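Local coordinates for protein probable molybdenum cofactor guanylyltransferase (Aquifex aeolicus, PDB 2E8B) that probably transfers GMP from GTP to the molybdenum-bound molybdopterin cofactor, giving the guanine dinucleotide form and releasing diphosphate, with magnesium as metal cofactor, at residues A[56-61]-A[71-76]; A[97-102]-A[140-145]; A[112-117]-A[172-177]. One frame throughout, in Å; residues are numbered along the deposited sequence.

In the fold
All three contacts work on one mixed sheet of the GT-A-type nucleotidyltransferase fold. Leaving strand 56-61, the chain makes a short helix-free excursion and returns beside it as strand 74-76, closing contact 1 as a small local loop. After helix 84-94 it enters strand 99-104, where contact 2 opens; helix 112-120 follows directly and opens contact 3. Residues 140-145 then close contact 2 across some 37 intervening residues, and 172-177 close contact 3 last, so these two cross. Contact 1 lies in series before both, its centre about 24 Å from that of contact 3. Contacts 2 and 3 touch where Phe101 packs on Val115, joining the central strands to the helix.

Contact 1 (A[56-61]-A[71-76]); sequences EVYIVA and NAPVVL
Strands 56-61 and 74-76 run side by side as a parallel pair, Ile59 facing Val74, Val60 facing Val75 and Ala61 facing Leu76. The backbone bonds fall in the staggered pattern of parallel sheet, in which one residue reaches two on the partner: Ile59 N donates to Pro73 O at 3.0 Å, and Ile59 O receives Val75 N at 2.7 Å. Ala61 N continues the ladder to Val75 O over a longer 3.3 Å. Proline suits position 73 because here its carbonyl is used, while its ring lies against the neighbouring strand, Pro73 CG being 3.3 Å from Val57 O.

Apolar contacts cover both faces. On one, Val75 CG2 sits 3.6 Å from Tyr58 CB and also reaches the ring carbon CD2; with CG beside its own backbone N (chi1 -56°), Tyr58 brings that same CD2 to Pro73 CG at 3.9 Å. On the other, Ile59 CG1 meets the small Ala72 CB at 4.0 Å, and Ala61 leaves room for Val74 CG1. Beta-branched residues suit these extended backbones and fill the faces.

Strand 16-22 pairs with the other edge of 56-61, and helix 84-94 covers the Val60 and Val75 face, where His94 meets the Tyr58 ring edge-to-face. Val60 also packs on Leu20, predicted to bind GTP, while Val57 and Ala72 lie against helix 32-51.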
ATOM      1  N   GLU A  56      -6.951 -11.454   5.071  1.00 21.95           N
ATOM      2  CA  GLU A  56      -7.375 -11.146   3.711  1.00 23.11           C
ATOM      3  C   GLU A  56      -6.464 -10.106   3.071  1.00 21.43           C
ATOM      4  O   GLU A  56      -6.118  -9.100   3.692  1.00 20.42           O
ATOM      5  CB  GLU A  56      -8.817 -10.641   3.707  1.00 26.70           C
ATOM      6  CG  GLU A  56      -9.800 -11.615   4.339  1.00 31.42           C
ATOM      7  CD  GLU A  56     -11.244 -11.218   4.114  1.00 35.39           C
ATOM      8  OE1 GLU A  56     -11.603 -10.064   4.434  1.00 36.75           O
ATOM      9  OE2 GLU A  56     -12.021 -12.066   3.622  1.00 38.45           O
ATOM     10  N   VAL A  57      -6.071 -10.370   1.830  1.00 18.27           N
ATOM     11  CA  VAL A  57      -5.205  -9.468   1.078  1.00 18.66           C
ATOM     12  C   VAL A  57      -5.787  -9.274  -0.314  1.00 18.89           C
ATOM     13  O   VAL A  57      -6.106 -10.241  -0.999  1.00 18.63           O
ATOM     14  CB  VAL A  57      -3.782 -10.045   0.933  1.00 18.62           C
ATOM     15  CG1 VAL A  57      -2.892  -9.058   0.199  1.00 16.96           C
ATOM     16  CG2 VAL A  57      -3.206 -10.361   2.299  1.00 18.79           C
ATOM     17  N   TYR A  58      -5.927  -8.021  -0.726  1.00 16.76           N
ATOM     18  CA  TYR A  58      -6.462  -7.718  -2.044  1.00 16.95           C
ATOM     19  C   TYR A  58      -5.451  -6.927  -2.850  1.00 15.63           C
ATOM     20  O   TYR A  58      -4.624  -6.206  -2.291  1.00 16.54           O
ATOM     21  CB  TYR A  58      -7.745  -6.890  -1.940  1.00 17.23           C
ATOM     22  CG  TYR A  58      -8.825  -7.516  -1.092  1.00 18.95           C
ATOM     23  CD1 TYR A  58      -8.882  -7.278   0.277  1.00 21.29           C
ATOM     24  CD2 TYR A  58      -9.776  -8.363  -1.657  1.00 21.01           C
ATOM     25  CE1 TYR A  58      -9.858  -7.865   1.068  1.00 23.09           C
ATOM     26  CE2 TYR A  58     -10.761  -8.961  -0.871  1.00 23.96           C
ATOM     27  CZ  TYR A  58     -10.793  -8.705   0.491  1.00 23.71           C
ATOM     28  OH  TYR A  58     -11.752  -9.290   1.287  1.00 23.80           O
ATOM     29  N   ILE A  59      -5.519  -7.081  -4.165  1.00 16.01           N
ATOM     30  CA  ILE A  59      -4.641  -6.348  -5.062  1.00 14.38           C
ATOM     31  C   ILE A  59      -5.498  -5.260  -5.692  1.00 15.37           C
ATOM     32  O   ILE A  59      -6.571  -5.541  -6.224  1.00 17.39           O
ATOM     33  CB  ILE A  59      -4.102  -7.249  -6.190  1.00 17.10           C
ATOM     34  CG1 ILE A  59      -3.313  -8.420  -5.602  1.00 15.83           C
ATOM     35  CG2 ILE A  59      -3.259  -6.421  -7.145  1.00 16.51           C
ATOM     36  CD1 ILE A  59      -2.028  -8.022  -4.900  1.00 18.46           C
ATOM     37  N   VAL A  60      -5.046  -4.016  -5.607  1.00 13.37           N
ATOM     38  CA  VAL A  60      -5.787  -2.922  -6.211  1.00 14.21           C
ATOM     39  C   VAL A  60      -5.123  -2.646  -7.554  1.00 14.14           C
ATOM     40  O   VAL A  60      -3.948  -2.283  -7.609  1.00 14.52           O
ATOM     41  CB  VAL A  60      -5.731  -1.650  -5.344  1.00 13.37           C
ATOM     42  CG1 VAL A  60      -6.398  -0.495  -6.082  1.00 15.17           C
ATOM     43  CG2 VAL A  60      -6.420  -1.896  -4.005  1.00 13.14           C
ATOM     44  N   ALA A  61      -5.869  -2.837  -8.639  1.00 13.95           N
ATOM     45  CA  ALA A  61      -5.323  -2.614  -9.974  1.00 14.91           C
ATOM     46  C   ALA A  61      -6.406  -2.186 -10.957  1.00 15.96           C
ATOM     47  O   ALA A  61      -7.591  -2.408 -10.717  1.00 16.88           O
ATOM     48  CB  ALA A  61      -4.646  -3.879 -10.472  1.00 16.19           C
ATOM     49  N   ASN A  71      -2.787 -15.063  -8.609  1.00 22.41           N
ATOM     50  CA  ASN A  71      -3.758 -15.989  -8.028  1.00 23.15           C
ATOM     51  C   ASN A  71      -4.400 -15.312  -6.822  1.00 24.09           C
ATOM     52  O   ASN A  71      -4.643 -15.948  -5.791  1.00 24.49           O
ATOM     53  CB  ASN A  71      -3.059 -17.271  -7.571  1.00 24.56           C
ATOM     54  CG  ASN A  71      -4.036 -18.340  -7.116  1.00 25.77           C
ATOM     55  OD1 ASN A  71      -3.684 -19.229  -6.337  1.00 28.52           O
ATOM     56  ND2 ASN A  71      -5.263 -18.267  -7.609  1.00 23.68           N
ATOM     57  N   ALA A  72      -4.676 -14.019  -6.963  1.00 23.32           N
ATOM     58  CA  ALA A  72      -5.254 -13.245  -5.872  1.00 22.73           C
ATOM     59  C   ALA A  72      -6.489 -12.441  -6.254  1.00 21.12           C
ATOM     60  O   ALA A  72      -6.701 -12.109  -7.420  1.00 21.70           O
ATOM     61  CB  ALA A  72      -4.203 -12.304  -5.312  1.00 23.60           C
ATOM     62  N   PRO A  73      -7.323 -12.111  -5.257  1.00 21.03           N
ATOM     63  CA  PRO A  73      -8.536 -11.331  -5.508  1.00 20.37           C
ATOM     64  C   PRO A  73      -8.155  -9.888  -5.836  1.00 20.96           C
ATOM     65  O   PRO A  73      -7.365  -9.273  -5.118  1.00 20.53           O
ATOM     66  CB  PRO A  73      -9.303 -11.457  -4.195  1.00 20.85           C
ATOM     67  CG  PRO A  73      -8.217 -11.557  -3.181  1.00 20.39           C
ATOM     68  CD  PRO A  73      -7.225 -12.492  -3.837  1.00 21.62           C
ATOM     69  N   VAL A  74      -8.718  -9.362  -6.918  1.00 18.81           N
ATOM     70  CA  VAL A  74      -8.432  -8.001  -7.356  1.00 18.62           C
ATOM     71  C   VAL A  74      -9.585  -7.040  -7.115  1.00 18.85           C
ATOM     72  O   VAL A  74     -10.730  -7.331  -7.463  1.00 22.09           O
ATOM     73  CB  VAL A  74      -8.116  -7.959  -8.871  1.00 17.95           C
ATOM     74  CG1 VAL A  74      -7.877  -6.519  -9.315  1.00 18.46           C
ATOM     75  CG2 VAL A  74      -6.908  -8.823  -9.183  1.00 21.76           C
ATOM     76  N   VAL A  75      -9.283  -5.898  -6.505  1.00 18.41           N
ATOM     77  CA  VAL A  75     -10.290  -4.875  -6.282  1.00 18.01           C
ATOM     78  C   VAL A  75     -10.003  -3.888  -7.405  1.00 19.73           C
ATOM     79  O   VAL A  75      -8.920  -3.313  -7.480  1.00 18.63           O
ATOM     80  CB  VAL A  75     -10.139  -4.203  -4.902  1.00 18.15           C
ATOM     81  CG1 VAL A  75     -11.128  -3.055  -4.777  1.00 17.45           C
ATOM     82  CG2 VAL A  75     -10.399  -5.230  -3.801  1.00 18.28           C
ATOM     83  N   LEU A  76     -10.976  -3.721  -8.293  1.00 19.24           N
ATOM     84  CA  LEU A  76     -10.819  -2.865  -9.460  1.00 18.66           C
ATOM     85  C   LEU A  76     -10.816  -1.353  -9.272  1.00 16.70           C
ATOM     86  O   LEU A  76     -11.743  -0.774  -8.708  1.00 17.68           O
ATOM     87  CB  LEU A  76     -11.891  -3.226 -10.494  1.00 21.13           C
ATOM     88  CG  LEU A  76     -11.732  -2.627 -11.889  1.00 23.52           C
ATOM     89  CD1 LEU A  76     -10.523  -3.250 -12.557  1.00 22.20           C
ATOM     90  CD2 LEU A  76     -12.982  -2.881 -12.713  1.00 22.12           C
TER

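Contact 2 (A[97-102]-A[140-145]); sequences EENVFV and VYSKKL
Val100 and Tyr141 form the hydrogen-bonded pair of an antiparallel ladder, which in this GT-A-type sheet sets strand 140-142 beside 99-104, whose other neighbour, 16-22, runs parallel to it. Tyr141 N gives to Val100 O at 2.9 Å and Val100 N to Tyr141 O at 3.0 Å; Lys143 N extends the ladder to Glu98 O.

The polar side chains gather where the strand 140-142 ends. A bend at chi2 (56°) brings the Glu98 carboxylate over the turn, and glutamate is long enough to reach two donors there. Ser142 OG approaches Glu98 OE2 nearly along the C-O axis at 2.7 Å. Lys144 N meets the syn lone pair of Glu98 OE2 at 3.2 Å in a bent bond (137°). Shortened to an alanine, the residue would probably leave the Ser142 hydroxyl and the Lys144 amide without their shared acceptor. The Glu98 and Lys144 side chains cross at about a right angle.

Valines and aromatics fill the two faces. Val102 CG2 meets Tyr141 CD1 at 3.7 Å on the face covered by helix 84-94. On the face toward helix 112-120, Val140 directs CG2, beside its backbone N, against the Phe101 ring, 3.5 Å from CD2.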
ATOM      1  N   GLU A  97     -13.520  -3.365   7.133  1.00 23.21           N
ATOM      2  CA  GLU A  97     -13.213  -3.097   8.535  1.00 23.23           C
ATOM      3  C   GLU A  97     -12.863  -1.613   8.656  1.00 22.68           C
ATOM      4  O   GLU A  97     -12.574  -0.962   7.655  1.00 21.56           O
ATOM      5  CB  GLU A  97     -12.041  -3.960   9.012  1.00 23.99           C
ATOM      6  CG  GLU A  97     -12.284  -5.465   8.917  1.00 28.35           C
ATOM      7  CD  GLU A  97     -11.241  -6.272   9.672  1.00 30.81           C
ATOM      8  OE1 GLU A  97     -10.035  -6.031   9.467  1.00 28.82           O
ATOM      9  OE2 GLU A  97     -11.627  -7.154  10.469  1.00 32.36           O
ATOM     10  N   GLU A  98     -12.884  -1.087   9.877  1.00 22.58           N
ATOM     11  CA  GLU A  98     -12.603   0.330  10.111  1.00 23.55           C
ATOM     12  C   GLU A  98     -11.181   0.780   9.789  1.00 21.47           C
ATOM     13  O   GLU A  98     -10.963   1.921   9.375  1.00 21.79           O
ATOM     14  CB  GLU A  98     -12.929   0.695  11.562  1.00 27.25           C
ATOM     15  CG  GLU A  98     -12.656   2.152  11.906  1.00 32.94           C
ATOM     16  CD  GLU A  98     -13.395   3.113  10.993  1.00 36.18           C
ATOM     17  OE1 GLU A  98     -14.641   3.052  10.948  1.00 38.81           O
ATOM     18  OE2 GLU A  98     -12.728   3.930  10.322  1.00 36.46           O
ATOM     19  N   ASN A  99     -10.214  -0.106   9.993  1.00 18.79           N
ATOM     20  CA  ASN A  99      -8.821   0.214   9.712  1.00 17.18           C
ATOM     21  C   ASN A  99      -8.231  -0.887   8.842  1.00 17.96           C
ATOM     22  O   ASN A  99      -8.385  -2.071   9.142  1.00 17.49           O
ATOM     23  CB  ASN A  99      -8.035   0.327  11.020  1.00 18.08           C
ATOM     24  CG  ASN A  99      -8.583   1.400  11.935  1.00 21.50           C
ATOM     25  OD1 ASN A  99      -8.615   2.578  11.579  1.00 20.43           O
ATOM     26  ND2 ASN A  99      -9.025   0.998  13.123  1.00 23.04           N
ATOM     27  N   VAL A 100      -7.568  -0.500   7.757  1.00 16.17           N
ATOM     28  CA  VAL A 100      -6.971  -1.479   6.864  1.00 14.98           C
ATOM     29  C   VAL A 100      -5.532  -1.109   6.544  1.00 14.81           C
ATOM     30  O   VAL A 100      -5.150   0.063   6.606  1.00 13.89           O
ATOM     31  CB  VAL A 100      -7.769  -1.598   5.538  1.00 15.71           C
ATOM     32  CG1 VAL A 100      -9.216  -1.992   5.833  1.00 16.14           C
ATOM     33  CG2 VAL A 100      -7.711  -0.286   4.769  1.00 15.90           C
ATOM     34  N   PHE A 101      -4.725  -2.116   6.224  1.00 13.23           N
ATOM     35  CA  PHE A 101      -3.339  -1.856   5.885  1.00 12.88           C
ATOM     36  C   PHE A 101      -3.232  -1.562   4.394  1.00 13.92           C
ATOM     37  O   PHE A 101      -3.997  -2.096   3.583  1.00 14.63           O
ATOM     38  CB  PHE A 101      -2.447  -3.049   6.239  1.00 12.92           C
ATOM     39  CG  PHE A 101      -1.024  -2.663   6.505  1.00 12.38           C
ATOM     40  CD1 PHE A 101      -0.112  -2.547   5.465  1.00 15.36           C
ATOM     41  CD2 PHE A 101      -0.611  -2.344   7.796  1.00 14.39           C
ATOM     42  CE1 PHE A 101       1.191  -2.111   5.701  1.00 14.25           C
ATOM     43  CE2 PHE A 101       0.691  -1.906   8.044  1.00 16.33           C
ATOM     44  CZ  PHE A 101       1.594  -1.789   6.989  1.00 12.91           C
ATOM     45  N   VAL A 102      -2.292  -0.690   4.046  1.00 13.43           N
ATOM     46  CA  VAL A 102      -2.047  -0.312   2.660  1.00 13.15           C
ATOM     47  C   VAL A 102      -0.568  -0.556   2.420  1.00 13.89           C
ATOM     48  O   VAL A 102       0.281  -0.120   3.202  1.00 12.36           O
ATOM     49  CB  VAL A 102      -2.386   1.171   2.414  1.00 12.65           C
ATOM     50  CG1 VAL A 102      -1.977   1.573   1.001  1.00 14.56           C
ATOM     51  CG2 VAL A 102      -3.880   1.395   2.606  1.00 14.74           C
ATOM     52  N   VAL A 140      -1.364   2.025   8.025  1.00 12.94           N
ATOM     53  CA  VAL A 140      -2.748   1.703   8.311  1.00 13.26           C
ATOM     54  C   VAL A 140      -3.570   2.960   8.114  1.00 13.66           C
ATOM     55  O   VAL A 140      -3.234   4.019   8.649  1.00 14.08           O
ATOM     56  CB  VAL A 140      -2.920   1.203   9.760  1.00 12.34           C
ATOM     57  CG1 VAL A 140      -4.388   0.874  10.039  1.00 13.69           C
ATOM     58  CG2 VAL A 140      -2.062  -0.037   9.975  1.00 13.68           C
ATOM     59  N   TYR A 141      -4.634   2.828   7.329  1.00 12.46           N
ATOM     60  CA  TYR A 141      -5.545   3.931   7.033  1.00 12.47           C
ATOM     61  C   TYR A 141      -6.941   3.610   7.534  1.00 14.58           C
ATOM     62  O   TYR A 141      -7.383   2.462   7.462  1.00 14.02           O
ATOM     63  CB  TYR A 141      -5.634   4.179   5.525  1.00 13.60           C
ATOM     64  CG  TYR A 141      -4.484   4.966   4.951  1.00 13.98           C
ATOM     65  CD1 TYR A 141      -3.236   4.375   4.735  1.00 13.83           C
ATOM     66  CD2 TYR A 141      -4.640   6.314   4.635  1.00 11.63           C
ATOM     67  CE1 TYR A 141      -2.167   5.115   4.214  1.00 13.30           C
ATOM     68  CE2 TYR A 141      -3.583   7.061   4.120  1.00 13.69           C
ATOM     69  CZ  TYR A 141      -2.355   6.460   3.913  1.00 12.81           C
ATOM     70  OH  TYR A 141      -1.323   7.225   3.429  1.00 14.39           O
ATOM     71  N   SER A 142      -7.634   4.637   8.019  1.00 17.27           N
ATOM     72  CA  SER A 142      -8.994   4.497   8.525  1.00 18.63           C
ATOM     73  C   SER A 142     -10.027   4.738   7.429  1.00 18.90           C
ATOM     74  O   SER A 142      -9.902   5.665   6.632  1.00 19.95           O
ATOM     75  CB  SER A 142      -9.239   5.491   9.663  1.00 19.82           C
ATOM     76  OG  SER A 142     -10.605   5.501  10.038  1.00 22.95           O
ATOM     77  N   LYS A 143     -11.059   3.903   7.401  1.00 20.65           N
ATOM     78  CA  LYS A 143     -12.110   4.042   6.404  1.00 22.23           C
ATOM     79  C   LYS A 143     -12.835   5.375   6.591  1.00 21.02           C
ATOM     80  O   LYS A 143     -13.434   5.905   5.656  1.00 22.27           O
ATOM     81  CB  LYS A 143     -13.105   2.885   6.530  1.00 22.82           C
ATOM     82  CG  LYS A 143     -14.090   2.790   5.384  1.00 23.01           C
ATOM     83  CD  LYS A 143     -15.071   1.653   5.598  1.00 23.55           C
ATOM     84  CE  LYS A 143     -16.090   1.595   4.473  1.00 22.49           C
ATOM     85  NZ  LYS A 143     -15.462   1.266   3.164  1.00 21.51           N
ATOM     86  N   LYS A 144     -12.770   5.913   7.805  1.00 22.44           N
ATOM     87  CA  LYS A 144     -13.424   7.178   8.122  1.00 24.06           C
ATOM     88  C   LYS A 144     -12.858   8.337   7.315  1.00 22.58           C
ATOM     89  O   LYS A 144     -13.432   9.422   7.286  1.00 22.36           O
ATOM     90  CB  LYS A 144     -13.303   7.475   9.621  1.00 27.42           C
ATOM     91  CG  LYS A 144     -14.081   6.503  10.500  1.00 31.28           C
ATOM     92  CD  LYS A 144     -13.967   6.844  11.980  1.00 33.65           C
ATOM     93  CE  LYS A 144     -14.766   5.863  12.829  1.00 36.04           C
ATOM     94  NZ  LYS A 144     -14.725   6.196  14.280  1.00 38.93           N
ATOM     95  N   LEU A 145     -11.732   8.097   6.652  1.00 20.59           N
ATOM     96  CA  LEU A 145     -11.088   9.121   5.837  1.00 21.50           C
ATOM     97  C   LEU A 145     -11.687   9.189   4.433  1.00 22.19           C
ATOM     98  O   LEU A 145     -11.406  10.116   3.674  1.00 21.96           O
ATOM     99  CB  LEU A 145      -9.598   8.817   5.720  1.00 23.02           C
ATOM    100  CG  LEU A 145      -8.817   8.731   7.025  1.00 24.31           C
ATOM    101  CD1 LEU A 145      -7.449   8.163   6.739  1.00 25.73           C
ATOM    102  CD2 LEU A 145      -8.716  10.105   7.664  1.00 27.37           C
TER
HETATM  103  O   HOH W   1     -10.338   4.423  12.481  1.00 23.46           O

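Contact 3 (A[112-117]-A[172-177]); sequences KETVLY and VEIPEE
Tyr117, on helix 112-120, lays its ring against the end of strand 170-173 and the loop that follows, a helix-on-sheet contact in the alpha/beta architecture of the GT-A-type fold. It is built mainly from side-chain packing and lies away from the annotated nucleotide and metal sites.

Val172 comes first. Its CG1 reaches Tyr117 CD2 at 3.8 Å and lies equally near CE2, the two side chains sliding past each other in opposite directions. A branched valine suits this buried strand position, where its backbone pairs with strand 126-130 and its side chain can still touch the helix.

Glu173 contributes mainly backbone: its O lies 3.5 Å from Tyr117 CE2, while the acidic side chain suits an exposed site.

At Ile174 the end of the side chain comes closer to the helix than its base does. CD1 meets Thr114 CG2 at 4.3 Å, a loose apolar contact between buried residues. Threonine serves two purposes here, for its methyl faces the isoleucine while OG1 hydrogen-bonds to Thr181 OG1; Ile174 packs in addition on Ala129 and Leu182.

Pro175 completes the contact. With CG anti to the backbone N (chi1 -171°), the Tyr117 ring extends from the helix to meet the compact pyrrolidine. Pro175 CD makes an apolar contact with Tyr117 CE2 at 3.5 Å. Pro175 CG forms a CH-pi contact with the aromatic face, standing 3.8 Å from the centroid of the Tyr117 ring, only 14° off its normal.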
ATOM      1  N   LYS A 112       7.884  -9.005   6.641  1.00 15.18           N
ATOM      2  CA  LYS A 112       6.742  -9.001   7.535  1.00 14.88           C
ATOM      3  C   LYS A 112       7.001  -8.215   8.814  1.00 14.61           C
ATOM      4  O   LYS A 112       6.099  -7.557   9.325  1.00 15.40           O
ATOM      5  CB  LYS A 112       6.358 -10.438   7.879  1.00 17.51           C
ATOM      6  CG  LYS A 112       7.422 -11.192   8.658  1.00 22.24           C
ATOM      7  CD  LYS A 112       7.036 -12.649   8.855  1.00 24.71           C
ATOM      8  CE  LYS A 112       5.709 -12.774   9.574  1.00 25.42           C
ATOM      9  NZ  LYS A 112       5.374 -14.196   9.881  1.00 30.79           N
ATOM     10  N   GLU A 113       8.224  -8.274   9.336  1.00 14.36           N
ATOM     11  CA  GLU A 113       8.530  -7.552  10.571  1.00 14.48           C
ATOM     12  C   GLU A 113       8.259  -6.057  10.452  1.00 14.19           C
ATOM     13  O   GLU A 113       7.862  -5.413  11.422  1.00 14.02           O
ATOM     14  CB  GLU A 113       9.985  -7.771  10.992  1.00 16.26           C
ATOM     15  CG  GLU A 113      10.312  -9.206  11.365  1.00 19.53           C
ATOM     16  CD  GLU A 113      10.963  -9.971  10.229  1.00 23.59           C
ATOM     17  OE1 GLU A 113      10.421  -9.952   9.106  1.00 18.96           O
ATOM     18  OE2 GLU A 113      12.020 -10.595  10.464  1.00 28.93           O
ATOM     19  N   THR A 114       8.472  -5.505   9.265  1.00 13.29           N
ATOM     20  CA  THR A 114       8.236  -4.084   9.056  1.00 13.37           C
ATOM     21  C   THR A 114       6.742  -3.811   9.154  1.00 14.25           C
ATOM     22  O   THR A 114       6.316  -2.839   9.784  1.00 13.88           O
ATOM     23  CB  THR A 114       8.761  -3.643   7.688  1.00 15.18           C
ATOM     24  OG1 THR A 114      10.165  -3.913   7.622  1.00 15.47           O
ATOM     25  CG2 THR A 114       8.515  -2.158   7.474  1.00 13.36           C
ATOM     26  N   VAL A 115       5.944  -4.683   8.549  1.00 12.44           N
ATOM     27  CA  VAL A 115       4.500  -4.532   8.594  1.00 14.27           C
ATOM     28  C   VAL A 115       4.013  -4.663  10.034  1.00 12.97           C
ATOM     29  O   VAL A 115       3.195  -3.868  10.501  1.00 12.24           O
ATOM     30  CB  VAL A 115       3.810  -5.600   7.733  1.00 15.48           C
ATOM     31  CG1 VAL A 115       2.301  -5.509   7.892  1.00 16.18           C
ATOM     32  CG2 VAL A 115       4.204  -5.411   6.278  1.00 18.68           C
ATOM     33  N   LEU A 116       4.534  -5.663  10.740  1.00 12.47           N
ATOM     34  CA  LEU A 116       4.136  -5.900  12.119  1.00 11.71           C
ATOM     35  C   LEU A 116       4.518  -4.751  13.052  1.00 12.22           C
ATOM     36  O   LEU A 116       3.772  -4.435  13.977  1.00 12.05           O
ATOM     37  CB  LEU A 116       4.740  -7.214  12.616  1.00 12.24           C
ATOM     38  CG  LEU A 116       4.208  -8.457  11.898  1.00 12.04           C
ATOM     39  CD1 LEU A 116       4.911  -9.673  12.448  1.00 12.09           C
ATOM     40  CD2 LEU A 116       2.697  -8.578  12.084  1.00 15.95           C
ATOM     41  N   TYR A 117       5.666  -4.121  12.814  1.00 12.29           N
ATOM     42  CA  TYR A 117       6.080  -3.007  13.664  1.00 12.53           C
ATOM     43  C   TYR A 117       5.108  -1.849  13.476  1.00 12.88           C
ATOM     44  O   TYR A 117       4.755  -1.158  14.438  1.00 12.94           O
ATOM     45  CB  TYR A 117       7.500  -2.535  13.328  1.00 11.61           C
ATOM     46  CG  TYR A 117       8.046  -1.530  14.326  1.00 11.82           C
ATOM     47  CD1 TYR A 117       8.425  -1.928  15.608  1.00 13.10           C
ATOM     48  CD2 TYR A 117       8.168  -0.180  13.992  1.00 14.04           C
ATOM     49  CE1 TYR A 117       8.915  -1.008  16.535  1.00 14.74           C
ATOM     50  CE2 TYR A 117       8.657   0.751  14.913  1.00 14.61           C
ATOM     51  CZ  TYR A 117       9.025   0.327  16.180  1.00 15.78           C
ATOM     52  OH  TYR A 117       9.484   1.235  17.104  1.00 17.41           O
ATOM     53  N   VAL A 172       5.599   6.418  11.969  1.00 14.52           N
ATOM     54  CA  VAL A 172       6.132   5.286  12.704  1.00 15.07           C
ATOM     55  C   VAL A 172       7.589   5.252  12.272  1.00 14.74           C
ATOM     56  O   VAL A 172       7.895   4.883  11.142  1.00 12.67           O
ATOM     57  CB  VAL A 172       5.430   3.968  12.318  1.00 13.39           C
ATOM     58  CG1 VAL A 172       6.064   2.806  13.068  1.00 13.00           C
ATOM     59  CG2 VAL A 172       3.951   4.047  12.645  1.00 15.06           C
ATOM     60  N   GLU A 173       8.480   5.701  13.153  1.00 14.87           N
ATOM     61  CA  GLU A 173       9.906   5.721  12.846  1.00 16.23           C
ATOM     62  C   GLU A 173      10.379   4.284  12.706  1.00 17.23           C
ATOM     63  O   GLU A 173      10.355   3.516  13.669  1.00 15.92           O
ATOM     64  CB  GLU A 173      10.686   6.414  13.964  1.00 18.41           C
ATOM     65  CG  GLU A 173      12.176   6.528  13.690  1.00 23.73           C
ATOM     66  CD  GLU A 173      12.934   7.135  14.855  1.00 27.71           C
ATOM     67  OE1 GLU A 173      12.627   8.284  15.228  1.00 29.12           O
ATOM     68  OE2 GLU A 173      13.836   6.460  15.399  1.00 31.73           O
ATOM     69  N   ILE A 174      10.794   3.916  11.500  1.00 16.06           N
ATOM     70  CA  ILE A 174      11.244   2.556  11.250  1.00 15.58           C
ATOM     71  C   ILE A 174      12.600   2.288  11.869  1.00 15.69           C
ATOM     72  O   ILE A 174      13.542   3.060  11.682  1.00 14.32           O
ATOM     73  CB  ILE A 174      11.306   2.264   9.734  1.00 15.27           C
ATOM     74  CG1 ILE A 174       9.902   2.384   9.134  1.00 17.33           C
ATOM     75  CG2 ILE A 174      11.881   0.878   9.483  1.00 15.05           C
ATOM     76  CD1 ILE A 174       8.866   1.475   9.789  1.00 14.14           C
ATOM     77  N   PRO A 175      12.709   1.191  12.640  1.00 16.44           N
ATOM     78  CA  PRO A 175      13.971   0.828  13.283  1.00 16.74           C
ATOM     79  C   PRO A 175      15.070   0.728  12.239  1.00 16.69           C
ATOM     80  O   PRO A 175      14.835   0.278  11.118  1.00 14.16           O
ATOM     81  CB  PRO A 175      13.661  -0.518  13.921  1.00 16.00           C
ATOM     82  CG  PRO A 175      12.221  -0.383  14.304  1.00 16.67           C
ATOM     83  CD  PRO A 175      11.622   0.293  13.072  1.00 15.12           C
ATOM     84  N   GLU A 176      16.269   1.152  12.619  1.00 15.92           N
ATOM     85  CA  GLU A 176      17.420   1.136  11.728  1.00 17.69           C
ATOM     86  C   GLU A 176      17.568  -0.128  10.883  1.00 17.86           C
ATOM     87  O   GLU A 176      17.763  -0.045   9.667  1.00 16.85           O
ATOM     88  CB  GLU A 176      18.701   1.365  12.540  1.00 18.90           C
ATOM     89  CG  GLU A 176      20.003   1.120  11.782  1.00 19.27           C
ATOM     90  CD  GLU A 176      20.139   1.952  10.522  1.00 21.09           C
ATOM     91  OE1 GLU A 176      19.452   2.986  10.399  1.00 19.89           O
ATOM     92  OE2 GLU A 176      20.954   1.578   9.653  1.00 22.28           O
ATOM     93  N   GLU A 177      17.455  -1.294  11.509  1.00 16.38           N
ATOM     94  CA  GLU A 177      17.627  -2.537  10.775  1.00 17.23           C
ATOM     95  C   GLU A 177      16.490  -2.936   9.842  1.00 16.72           C
ATOM     96  O   GLU A 177      16.572  -3.960   9.171  1.00 18.48           O
ATOM     97  CB  GLU A 177      17.960  -3.673  11.746  1.00 19.63           C
ATOM     98  CG  GLU A 177      19.327  -3.477  12.406  1.00 21.03           C
ATOM     99  CD  GLU A 177      19.897  -4.751  12.997  1.00 21.28           C
ATOM    100  OE1 GLU A 177      19.827  -5.803  12.328  1.00 22.53           O
ATOM    101  OE2 GLU A 177      20.431  -4.697  14.125  1.00 23.82           O
TER